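Putative phosphinothricin acetyltransferase YwnH (Bacillus subtilis, PDB 1VHS) probably inactivates the herbicide phosphinothricin by transferring an acetyl group to it from acetyl-CoA. Local coordinates at residues T82-I87 against M119-G124. Sequence-based numbering, arbitrary orientation.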
ATOM      1  N   THR A  82       4.884  -6.865  13.457  1.00 16.46           N
ATOM      2  CA  THR A  82       4.250  -7.276  12.212  1.00 16.12           C
ATOM      3  C   THR A  82       3.431  -6.117  11.665  1.00 16.50           C
ATOM      4  O   THR A  82       2.617  -5.522  12.373  1.00 16.53           O
ATOM      5  CB  THR A  82       3.351  -8.517  12.445  1.00 16.78           C
ATOM      6  OG1 THR A  82       4.168  -9.610  12.885  1.00 18.01           O
ATOM      7  CG2 THR A  82       2.639  -8.917  11.164  1.00 19.85           C
ATOM      8  N   ALA A  83       3.655  -5.787  10.401  1.00 13.42           N
ATOM      9  CA  ALA A  83       2.936  -4.689   9.782  1.00 14.22           C
ATOM     10  C   ALA A  83       2.530  -4.976   8.356  1.00 17.41           C
ATOM     11  O   ALA A  83       3.019  -5.908   7.723  1.00 16.58           O
ATOM     12  CB  ALA A  83       3.794  -3.415   9.823  1.00 13.78           C
ATOM     13  N   GLU A  84       1.623  -4.152   7.852  1.00 16.54           N
ATOM     14  CA  GLU A  84       1.163  -4.275   6.488  1.00 16.31           C
ATOM     15  C   GLU A  84       1.741  -3.108   5.707  1.00 15.56           C
ATOM     16  O   GLU A  84       1.922  -2.020   6.254  1.00 19.14           O
ATOM     17  CB  GLU A  84      -0.366  -4.208   6.437  1.00 20.16           C
ATOM     18  CG  GLU A  84      -1.057  -5.393   7.091  0.65 28.11           C
ATOM     19  CD  GLU A  84      -2.433  -5.049   7.626  0.65 31.42           C
ATOM     20  OE1 GLU A  84      -3.202  -4.365   6.915  0.65 36.57           O
ATOM     21  OE2 GLU A  84      -2.748  -5.472   8.759  0.65 34.33           O
ATOM     22  N   VAL A  85       2.074  -3.344   4.447  1.00 12.79           N
ATOM     23  CA  VAL A  85       2.566  -2.268   3.602  1.00 15.38           C
ATOM     24  C   VAL A  85       1.589  -2.142   2.438  1.00 17.36           C
ATOM     25  O   VAL A  85       1.217  -3.142   1.815  1.00 14.60           O
ATOM     26  CB  VAL A  85       3.998  -2.527   3.065  1.00 17.58           C
ATOM     27  CG1 VAL A  85       4.046  -3.809   2.232  1.00 18.36           C
ATOM     28  CG2 VAL A  85       4.447  -1.328   2.224  1.00 19.53           C
ATOM     29  N   SER A  86       1.147  -0.913   2.178  1.00 14.48           N
ATOM     30  CA  SER A  86       0.216  -0.630   1.093  1.00 16.96           C
ATOM     31  C   SER A  86       0.851   0.416   0.183  1.00 18.58           C
ATOM     32  O   SER A  86       1.370   1.424   0.656  1.00 18.82           O
ATOM     33  CB  SER A  86      -1.112  -0.101   1.655  1.00 16.74           C
ATOM     34  OG  SER A  86      -0.921   1.115   2.351  0.33 21.58           O
ATOM     35  N   ILE A  87       0.824   0.165  -1.121  1.00 15.10           N
ATOM     36  CA  ILE A  87       1.402   1.085  -2.081  1.00 15.58           C
ATOM     37  C   ILE A  87       0.407   1.440  -3.179  1.00 19.82           C
ATOM     38  O   ILE A  87      -0.123   0.557  -3.856  1.00 20.62           O
ATOM     39  CB  ILE A  87       2.664   0.470  -2.725  1.00 12.63           C
ATOM     40  CG1 ILE A  87       3.682   0.136  -1.633  1.00 15.14           C
ATOM     41  CG2 ILE A  87       3.256   1.431  -3.757  1.00 19.96           C
ATOM     42  CD1 ILE A  87       4.928  -0.581  -2.129  1.00 18.26           C
HETATM   43  N   MSE A 119       3.558  -7.706   5.560  1.00 11.95           N
HETATM   44  CA  MSE A 119       2.567  -8.349   4.706  1.00 11.75           C
HETATM   45  C   MSE A 119       1.924  -7.368   3.727  1.00 16.96           C
HETATM   46  O   MSE A 119       1.829  -6.168   3.999  1.00 16.44           O
HETATM   47  CB  MSE A 119       1.464  -8.988   5.563  1.00 15.85           C
HETATM   48  CG  MSE A 119       1.895 -10.244   6.297  1.00 21.96           C
HETATM   49 SE   MSE A 119       0.432 -10.988   7.349  1.00 39.46          SE
HETATM   50  CE  MSE A 119       0.535  -9.772   8.768  1.00 16.79           C
ATOM     51  N   ALA A 120       1.477  -7.897   2.592  1.00 13.09           N
ATOM     52  CA  ALA A 120       0.825  -7.104   1.563  1.00 12.90           C
ATOM     53  C   ALA A 120      -0.457  -7.811   1.143  1.00 14.28           C
ATOM     54  O   ALA A 120      -0.460  -9.023   0.940  1.00 15.04           O
ATOM     55  CB  ALA A 120       1.752  -6.943   0.348  1.00 13.21           C
ATOM     56  N   PHE A 121      -1.542  -7.052   1.027  1.00 13.13           N
ATOM     57  CA  PHE A 121      -2.840  -7.599   0.631  1.00 16.28           C
ATOM     58  C   PHE A 121      -3.075  -7.228  -0.823  1.00 16.77           C
ATOM     59  O   PHE A 121      -3.282  -6.057  -1.153  1.00 18.55           O
ATOM     60  CB  PHE A 121      -3.948  -7.018   1.519  1.00 22.44           C
ATOM     61  CG  PHE A 121      -3.888  -7.488   2.947  1.00 28.55           C
ATOM     62  CD1 PHE A 121      -2.735  -7.316   3.705  1.00 33.30           C
ATOM     63  CD2 PHE A 121      -4.985  -8.116   3.532  1.00 39.18           C
ATOM     64  CE1 PHE A 121      -2.670  -7.761   5.026  1.00 35.19           C
ATOM     65  CE2 PHE A 121      -4.933  -8.566   4.854  1.00 39.59           C
ATOM     66  CZ  PHE A 121      -3.770  -8.387   5.601  1.00 37.99           C
ATOM     67  N   ILE A 122      -3.042  -8.238  -1.689  1.00 13.41           N
ATOM     68  CA  ILE A 122      -3.182  -8.043  -3.121  1.00 14.68           C
ATOM     69  C   ILE A 122      -4.246  -8.946  -3.722  1.00 15.16           C
ATOM     70  O   ILE A 122      -4.296 -10.143  -3.433  1.00 16.15           O
ATOM     71  CB  ILE A 122      -1.821  -8.330  -3.826  1.00 15.68           C
ATOM     72  CG1 ILE A 122      -0.719  -7.475  -3.188  1.00 19.77           C
ATOM     73  CG2 ILE A 122      -1.932  -8.062  -5.319  1.00 20.72           C
ATOM     74  CD1 ILE A 122       0.702  -7.866  -3.598  1.00 22.25           C
ATOM     75  N   PHE A 123      -5.103  -8.380  -4.564  1.00 15.47           N
ATOM     76  CA  PHE A 123      -6.135  -9.185  -5.209  1.00 19.27           C
ATOM     77  C   PHE A 123      -5.500 -10.296  -6.038  1.00 21.27           C
ATOM     78  O   PHE A 123      -4.486 -10.083  -6.703  1.00 21.49           O
ATOM     79  CB  PHE A 123      -7.003  -8.307  -6.102  1.00 22.27           C
ATOM     80  CG  PHE A 123      -7.978  -7.461  -5.345  1.00 24.09           C
ATOM     81  CD1 PHE A 123      -8.241  -6.157  -5.744  1.00 27.68           C
ATOM     82  CD2 PHE A 123      -8.651  -7.974  -4.241  1.00 25.09           C
ATOM     83  CE1 PHE A 123      -9.160  -5.374  -5.054  1.00 31.79           C
ATOM     84  CE2 PHE A 123      -9.573  -7.197  -3.544  1.00 28.61           C
ATOM     85  CZ  PHE A 123      -9.826  -5.895  -3.951  1.00 31.35           C
ATOM     86  N   GLY A 124      -6.104 -11.481  -5.993  1.00 21.89           N
ATOM     87  CA  GLY A 124      -5.576 -12.618  -6.730  1.00 24.02           C
ATOM     88  C   GLY A 124      -5.394 -12.421  -8.225  1.00 24.60           C
ATOM     89  O   GLY A 124      -4.543 -13.071  -8.837  1.00 23.46           O
TER
HETATM   90  O   HOH W   1      -1.361  -4.306   1.593  1.00 21.98           O
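With CG set beside the backbone N in both residues (chi1 near -70° in each), the E84 chain, in one of its two modelled conformers, and the F121 ring lean together across the opening between two parallel strands, 82-89 and 117-123. This is the V-shaped splay of the GNAT fold, whose central parallel strands part where acetyl-CoA binds in this family; here they are joined by helix 98-109 in a beta-alpha-beta crossover. The evidence for divergence is the 45° angle between the directions of segments 82-87 and 119-123, together with a single beta bridge within them, E84 with M119. Around that bridge two backbone hydrogen bonds flank E84: M119 N donates to A83 O, and V85 N to M119 O, both at 2.9 Å. M119 O also receives a CA-H...O contact from E84 CA at 3.2 Å, so one carbonyl meets two donors. On the face shared by E84, M119 and F121, E84 CG of that conformer lies 3.5 Å from F121 CE1, approaching the ring obliquely. The selenomethionine M119 bends at its last torsion (chi3 -78°), bringing CE up against T82 CG2 at a separation short enough to be doubtful, while W141 and I159 also pack on its side chain. The opposite face has a looser contact, V85 CG1 to A120 CB at 4.3 Å, and F133 of helix 127-135 packs against A120. Further along the same strand as V85 lies I87, a predicted acetyl-CoA-binding residue. One residue beyond the bridge, direct pairing gives way to a water that carries the ladder across the widening gap, satisfying both backbone groups without direct strand pairing: it donates to V85 O and accepts from F121 N, each at 2.8 Å.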